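Local coordinates for protein thiamine pyrophosphokinase (Saccharomyces cerevisiae, PDB 1IG0) that catalyses the transfer of pyrophosphate from ATP to thiamine, yielding thiamine diphosphate and AMP, and works as a homodimer, at residues Lys263-Arg266 with Asp271-Asn274; Asp17-Arg22 with Cys295-Thr300. All coordinates share one frame; numbering follows the deposited sequence.

Interaction 1. Residues Lys263-Arg266 with Asp271-Asn274; sequences KETR and DVKN
T265 and D271 meet through a hydroxyl and a carboxylate in the close-fitting part of this contact, where a side chain takes over work usually done by the backbone. T265 OG1 stands between its own backbone N and carbonyl carbon (chi1 67°), facing the other strand. It donates to D271 OD1 at 2.8 Å, reaching that oxygen on its anti side and somewhat out of the carboxylate plane. The same hydroxyl accepts V272 N at 2.9 Å with an N-H...O angle of 158°, so two bonds fix its rotation. In return T265 N donates to V272 O at 3.1 Å. The carbonyl T265 O, which V272 N has bypassed, is served instead by a water at 2.7 Å; that water also bonds weakly to V272 O. On the other branch of T265, CG2 touches V272 CG2 at 3.9 Å, and V272 itself lines the thiamine pocket.

The pairing is a short, irregular, hairpin-like antiparallel one: strand 270-272 also pairs with strand 4-7, and the chain turns a corner at K273 and N274 before strand 275-277 joins the sheet of 260-266. D271 braces the turn, with OD1 accepting L268 N and OD2 accepting G267 N, while K263 and E264 form a classic bulge opposite D299 of the adjoining strand.

Towards solvent the fit slackens. E264 and K273 are a non-hydrogen-bonded pair whose side chains share a face, yet E264 OE2 and K273 NZ remain 4.3 Å apart, beyond a salt bridge. E264 OE2 is gripped instead by R266 NE at 2.8 Å, from above the carboxylate plane, and R266 has a second acidic partner in D17. At the far end N274 N donates to K263 O, and N274 ND2 bonds to S2 O.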
ATOM      1  N   LYS B 263       9.428  17.942  12.596  1.00 21.96           N
ATOM      2  CA  LYS B 263       9.890  18.969  13.519  1.00 24.05           C
ATOM      3  C   LYS B 263       9.522  18.658  14.962  1.00 23.65           C
ATOM      4  O   LYS B 263      10.343  18.808  15.871  1.00 23.48           O
ATOM      5  CB  LYS B 263       9.318  20.329  13.119  1.00 26.41           C
ATOM      6  CG  LYS B 263       9.729  21.452  14.054  1.00 30.34           C
ATOM      7  CD  LYS B 263       9.404  22.817  13.478  1.00 33.37           C
ATOM      8  CE  LYS B 263       9.872  23.914  14.418  1.00 35.50           C
ATOM      9  NZ  LYS B 263      11.290  23.695  14.821  1.00 37.42           N
ATOM     10  N   GLU B 264       8.286  18.221  15.171  1.00 24.18           N
ATOM     11  CA  GLU B 264       7.824  17.900  16.511  1.00 24.02           C
ATOM     12  C   GLU B 264       6.434  17.286  16.542  1.00 23.59           C
ATOM     13  O   GLU B 264       5.577  17.603  15.718  1.00 22.38           O
ATOM     14  CB  GLU B 264       7.832  19.163  17.382  1.00 26.70           C
ATOM     15  CG  GLU B 264       6.961  19.069  18.630  1.00 28.66           C
ATOM     16  CD  GLU B 264       6.936  20.358  19.428  1.00 31.22           C
ATOM     17  OE1 GLU B 264       6.799  21.436  18.812  1.00 32.09           O
ATOM     18  OE2 GLU B 264       7.039  20.292  20.671  1.00 31.73           O
ATOM     19  N   THR B 265       6.230  16.389  17.500  1.00 22.08           N
ATOM     20  CA  THR B 265       4.940  15.753  17.707  1.00 21.32           C
ATOM     21  C   THR B 265       4.694  15.779  19.205  1.00 22.13           C
ATOM     22  O   THR B 265       5.633  15.715  19.998  1.00 21.94           O
ATOM     23  CB  THR B 265       4.914  14.284  17.237  1.00 20.11           C
ATOM     24  OG1 THR B 265       5.779  13.494  18.064  1.00 18.47           O
ATOM     25  CG2 THR B 265       5.351  14.186  15.788  1.00 17.97           C
ATOM     26  N   ARG B 266       3.429  15.907  19.582  1.00 22.63           N
ATOM     27  CA  ARG B 266       3.030  15.922  20.981  1.00 22.54           C
ATOM     28  C   ARG B 266       1.752  15.100  21.059  1.00 21.44           C
ATOM     29  O   ARG B 266       0.783  15.392  20.362  1.00 21.99           O
ATOM     30  CB  ARG B 266       2.750  17.355  21.455  1.00 23.71           C
ATOM     31  CG  ARG B 266       3.960  18.275  21.479  1.00 26.34           C
ATOM     32  CD  ARG B 266       3.584  19.641  22.050  1.00 29.38           C
ATOM     33  NE  ARG B 266       4.738  20.529  22.176  1.00 32.95           N
ATOM     34  CZ  ARG B 266       4.686  21.759  22.683  1.00 34.97           C
ATOM     35  NH1 ARG B 266       3.536  22.257  23.118  1.00 36.29           N
ATOM     36  NH2 ARG B 266       5.788  22.495  22.752  1.00 36.73           N
ATOM     37  N   ASP B 271       6.885  10.308  20.881  1.00 18.73           N
ATOM     38  CA  ASP B 271       6.972  11.657  20.329  1.00 20.00           C
ATOM     39  C   ASP B 271       8.390  11.937  19.860  1.00 20.36           C
ATOM     40  O   ASP B 271       9.357  11.494  20.481  1.00 21.42           O
ATOM     41  CB  ASP B 271       6.572  12.707  21.370  1.00 19.09           C
ATOM     42  CG  ASP B 271       5.072  12.909  21.453  1.00 18.72           C
ATOM     43  OD1 ASP B 271       4.399  12.822  20.404  1.00 19.30           O
ATOM     44  OD2 ASP B 271       4.566  13.175  22.563  1.00 20.41           O
ATOM     45  N   VAL B 272       8.511  12.681  18.766  1.00 20.66           N
ATOM     46  CA  VAL B 272       9.818  13.005  18.212  1.00 21.10           C
ATOM     47  C   VAL B 272      10.013  14.502  17.988  1.00 21.84           C
ATOM     48  O   VAL B 272       9.054  15.272  17.995  1.00 22.30           O
ATOM     49  CB  VAL B 272      10.045  12.270  16.872  1.00 20.95           C
ATOM     50  CG1 VAL B 272      10.017  10.770  17.095  1.00 22.38           C
ATOM     51  CG2 VAL B 272       8.976  12.666  15.873  1.00 20.22           C
ATOM     52  N   LYS B 273      11.269  14.899  17.804  1.00 22.73           N
ATOM     53  CA  LYS B 273      11.638  16.295  17.562  1.00 24.23           C
ATOM     54  C   LYS B 273      12.861  16.305  16.648  1.00 23.25           C
ATOM     55  O   LYS B 273      13.764  15.490  16.825  1.00 22.12           O
ATOM     56  CB  LYS B 273      11.981  17.001  18.879  1.00 26.23           C
ATOM     57  CG  LYS B 273      10.844  17.023  19.886  1.00 29.58           C
ATOM     58  CD  LYS B 273      11.212  17.758  21.171  1.00 32.29           C
ATOM     59  CE  LYS B 273      11.382  19.253  20.946  1.00 33.22           C
ATOM     60  NZ  LYS B 273      11.071  20.027  22.184  1.00 36.20           N
ATOM     61  N   ASN B 274      12.889  17.223  15.683  1.00 23.77           N
ATOM     62  CA  ASN B 274      14.008  17.317  14.742  1.00 24.38           C
ATOM     63  C   ASN B 274      14.347  15.894  14.308  1.00 23.36           C
ATOM     64  O   ASN B 274      15.507  15.484  14.307  1.00 23.93           O
ATOM     65  CB  ASN B 274      15.218  17.960  15.427  1.00 26.71           C
ATOM     66  CG  ASN B 274      14.874  19.272  16.106  1.00 29.13           C
ATOM     67  OD1 ASN B 274      14.307  20.173  15.489  1.00 32.23           O
ATOM     68  ND2 ASN B 274      15.216  19.387  17.386  1.00 30.35           N
TER
HETATM   69  O   HOH W   1       8.092  15.974  21.156  1.00 40.98           O

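Interaction 2. Residues Asp17-Arg22 with Cys295-Thr300; sequences DLINIR and CCFIDT
With CG1 of I19 set between its backbone N and carbonyl carbon (chi1 65°) and CD1 extended beyond it, the end of the side chain is delivered onto the ring of F297, whose CG lies anti to its own backbone N (chi1 179°) and carries the phenyl out to meet it. The setting is a loop laid over one face of a mixed five-stranded beta-sheet: residues 17-22 belong to the connection between strands 4-7 and 23-26, and F297 projects from strand 295-300, in the middle of that sheet. Segments more than 270 residues apart are thus joined, and the loop leading into edge strand 23-26 is packed on the central strand of the same sheet, which falls in the vitamin B1 binding family region.

The contact with I19 is a CH-pi interaction. The two side chains approach from opposite directions, and I19 CD1 sits 3.8 Å from the ring centroid of F297, only 13° from the ring normal, which places the methyl squarely over one face. I21 contributes differently: it crosses the phenyl obliquely, bringing I21 CG1 to 4.1 Å from F297 CE1, while its side chain also reaches L236 on the neighbouring strand 235-238. The contact is largely apolar; no hydrogen bond links the two segments. C296 and I298 bond through their backbones to strand 235-238, and R22 NH1 bonds to K232 O. Between the two isoleucines the main chain itself comes close, the carbonyl oxygen N20 O lying near the ring plane at 3.7 Å from F297 CZ.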
ATOM      1  N   ASP B  17       1.864  25.368  24.641  1.00 53.05           N
ATOM      2  CA  ASP B  17       3.138  25.875  25.150  1.00 53.42           C
ATOM      3  C   ASP B  17       3.801  27.052  24.416  1.00 53.59           C
ATOM      4  O   ASP B  17       3.920  28.169  24.937  1.00 53.89           O
ATOM      5  CB  ASP B  17       4.145  24.718  25.245  1.00 54.00           C
ATOM      6  CG  ASP B  17       3.694  23.628  26.183  1.00 54.41           C
ATOM      7  OD1 ASP B  17       3.446  23.961  27.355  1.00 54.86           O
ATOM      8  OD2 ASP B  17       3.592  22.453  25.761  1.00 55.41           O
ATOM      9  N   LEU B  18       4.242  26.787  23.196  1.00 53.14           N
ATOM     10  CA  LEU B  18       4.889  27.807  22.378  1.00 52.49           C
ATOM     11  C   LEU B  18       4.464  27.588  20.933  1.00 51.82           C
ATOM     12  O   LEU B  18       4.087  28.521  20.216  1.00 52.69           O
ATOM     13  CB  LEU B  18       6.409  27.675  22.468  1.00 52.50           C
ATOM     14  CG  LEU B  18       7.051  27.582  23.854  1.00 52.75           C
ATOM     15  CD1 LEU B  18       8.514  27.175  23.717  1.00 52.61           C
ATOM     16  CD2 LEU B  18       6.929  28.915  24.576  1.00 52.66           C
ATOM     17  N   ILE B  19       4.542  26.324  20.535  1.00 50.57           N
ATOM     18  CA  ILE B  19       4.199  25.852  19.202  1.00 49.56           C
ATOM     19  C   ILE B  19       3.109  26.642  18.491  1.00 49.76           C
ATOM     20  O   ILE B  19       2.335  27.374  19.109  1.00 50.60           O
ATOM     21  CB  ILE B  19       3.743  24.388  19.255  1.00 49.09           C
ATOM     22  CG1 ILE B  19       2.444  24.287  20.059  1.00 47.94           C
ATOM     23  CG2 ILE B  19       4.821  23.528  19.898  1.00 46.46           C
ATOM     24  CD1 ILE B  19       1.754  22.941  19.960  1.00 51.16           C
ATOM     25  N   ASN B  20       3.043  26.463  17.177  1.00 49.27           N
ATOM     26  CA  ASN B  20       2.051  27.142  16.362  1.00 48.65           C
ATOM     27  C   ASN B  20       1.211  26.150  15.570  1.00 47.61           C
ATOM     28  O   ASN B  20       1.729  25.352  14.787  1.00 47.82           O
ATOM     29  CB  ASN B  20       2.737  28.132  15.422  1.00 49.15           C
ATOM     30  CG  ASN B  20       3.363  29.294  16.164  1.00 49.67           C
ATOM     31  OD1 ASN B  20       2.667  30.083  16.805  1.00 50.00           O
ATOM     32  ND2 ASN B  20       4.682  29.404  16.085  1.00 49.43           N
ATOM     33  N   ILE B  21      -0.096  26.210  15.796  1.00 46.13           N
ATOM     34  CA  ILE B  21      -1.051  25.338  15.134  1.00 44.99           C
ATOM     35  C   ILE B  21      -1.539  25.992  13.855  1.00 44.92           C
ATOM     36  O   ILE B  21      -2.186  27.038  13.872  1.00 45.06           O
ATOM     37  CB  ILE B  21      -2.245  25.053  16.059  1.00 44.63           C
ATOM     38  CG1 ILE B  21      -1.738  24.382  17.338  1.00 43.66           C
ATOM     39  CG2 ILE B  21      -3.264  24.172  15.354  1.00 42.41           C
ATOM     40  CD1 ILE B  21      -2.762  24.320  18.456  1.00 47.33           C
ATOM     41  N   ARG B  22      -1.226  25.358  12.740  1.00 44.68           N
ATOM     42  CA  ARG B  22      -1.616  25.878  11.453  1.00 44.59           C
ATOM     43  C   ARG B  22      -2.907  25.285  10.902  1.00 43.83           C
ATOM     44  O   ARG B  22      -3.502  25.830   9.980  1.00 44.04           O
ATOM     45  CB  ARG B  22      -0.498  25.621  10.477  1.00 45.67           C
ATOM     46  CG  ARG B  22      -0.795  26.185   9.146  1.00 46.79           C
ATOM     47  CD  ARG B  22       0.114  25.533   8.143  1.00 48.43           C
ATOM     48  NE  ARG B  22      -0.033  26.038   6.774  1.00 49.78           N
ATOM     49  CZ  ARG B  22       0.686  25.636   5.732  1.00 50.12           C
ATOM     50  NH1 ARG B  22       1.621  24.717   5.886  1.00 50.25           N
ATOM     51  NH2 ARG B  22       0.440  26.134   4.527  1.00 50.57           N
ATOM     52  N   CYS B 295      -6.268  14.996  21.971  1.00 23.04           N
ATOM     53  CA  CYS B 295      -5.664  15.507  20.747  1.00 23.02           C
ATOM     54  C   CYS B 295      -4.183  15.182  20.600  1.00 22.74           C
ATOM     55  O   CYS B 295      -3.485  14.925  21.581  1.00 21.30           O
ATOM     56  CB  CYS B 295      -5.871  17.024  20.650  1.00 23.11           C
ATOM     57  SG  CYS B 295      -5.143  17.988  21.993  1.00 26.12           S
ATOM     58  N   CYS B 296      -3.724  15.192  19.353  1.00 22.53           N
ATOM     59  CA  CYS B 296      -2.338  14.910  19.015  1.00 23.01           C
ATOM     60  C   CYS B 296      -1.846  15.980  18.046  1.00 22.35           C
ATOM     61  O   CYS B 296      -2.558  16.354  17.113  1.00 23.42           O
ATOM     62  CB  CYS B 296      -2.235  13.527  18.368  1.00 23.46           C
ATOM     63  SG  CYS B 296      -0.590  13.098  17.785  1.00 28.37           S
ATOM     64  N   PHE B 297      -0.632  16.470  18.271  1.00 21.42           N
ATOM     65  CA  PHE B 297      -0.052  17.505  17.424  1.00 20.82           C
ATOM     66  C   PHE B 297       1.102  16.953  16.600  1.00 20.44           C
ATOM     67  O   PHE B 297       2.007  16.313  17.134  1.00 20.04           O
ATOM     68  CB  PHE B 297       0.447  18.665  18.291  1.00 21.38           C
ATOM     69  CG  PHE B 297       1.084  19.784  17.513  1.00 22.54           C
ATOM     70  CD1 PHE B 297       0.324  20.587  16.666  1.00 22.76           C
ATOM     71  CD2 PHE B 297       2.447  20.040  17.638  1.00 23.37           C
ATOM     72  CE1 PHE B 297       0.913  21.637  15.958  1.00 23.83           C
ATOM     73  CE2 PHE B 297       3.048  21.085  16.935  1.00 23.44           C
ATOM     74  CZ  PHE B 297       2.281  21.885  16.094  1.00 23.05           C
ATOM     75  N   ILE B 298       1.061  17.199  15.294  1.00 19.98           N
ATOM     76  CA  ILE B 298       2.114  16.742  14.395  1.00 20.11           C
ATOM     77  C   ILE B 298       2.583  17.906  13.532  1.00 20.67           C
ATOM     78  O   ILE B 298       1.794  18.508  12.804  1.00 21.38           O
ATOM     79  CB  ILE B 298       1.619  15.599  13.483  1.00 20.35           C
ATOM     80  CG1 ILE B 298       1.257  14.382  14.337  1.00 19.11           C
ATOM     81  CG2 ILE B 298       2.704  15.226  12.472  1.00 20.12           C
ATOM     82  CD1 ILE B 298       0.628  13.241  13.566  1.00 20.53           C
ATOM     83  N   ASP B 299       3.872  18.219  13.625  1.00 20.38           N
ATOM     84  CA  ASP B 299       4.456  19.320  12.871  1.00 20.76           C
ATOM     85  C   ASP B 299       5.565  18.814  11.956  1.00 21.09           C
ATOM     86  O   ASP B 299       6.655  18.471  12.418  1.00 20.86           O
ATOM     87  CB  ASP B 299       5.018  20.367  13.836  1.00 21.78           C
ATOM     88  CG  ASP B 299       5.558  21.594  13.125  1.00 22.43           C
ATOM     89  OD1 ASP B 299       5.575  21.605  11.878  1.00 22.93           O
ATOM     90  OD2 ASP B 299       5.968  22.550  13.816  1.00 23.80           O
ATOM     91  N   THR B 300       5.278  18.765  10.661  1.00 21.20           N
ATOM     92  CA  THR B 300       6.250  18.309   9.677  1.00 21.00           C
ATOM     93  C   THR B 300       6.651  19.441   8.738  1.00 21.48           C
ATOM     94  O   THR B 300       5.896  20.392   8.540  1.00 21.60           O
ATOM     95  CB  THR B 300       5.695  17.140   8.837  1.00 21.25           C
ATOM     96  OG1 THR B 300       4.439  17.518   8.256  1.00 21.59           O
ATOM     97  CG2 THR B 300       5.509  15.905   9.707  1.00 21.42           C
TER

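Overall arrangement
Interactions 1 and 2 adjoin on one sheet, their centres about 9 Å apart, because strands 260-266 and 295-300 are neighbours in it. R266 is a main link between them: R266 NH1 forms a salt bridge with D17 OD2 at 2.7 Å, and R266 O is probably hydrogen-bonded to F297 N, also at 2.7 Å. E264 adds a backbone pairing with D299, and I19 packs against both E264 and R266. Along the chain, interaction 1 is nested inside the much longer loop closed by interaction 2. They differ in their relation to ligand: the side chain of V272, in interaction 1, approaches a bound thiamine to about 4 Å, whereas the residues of interaction 2 are not among those lining that pocket.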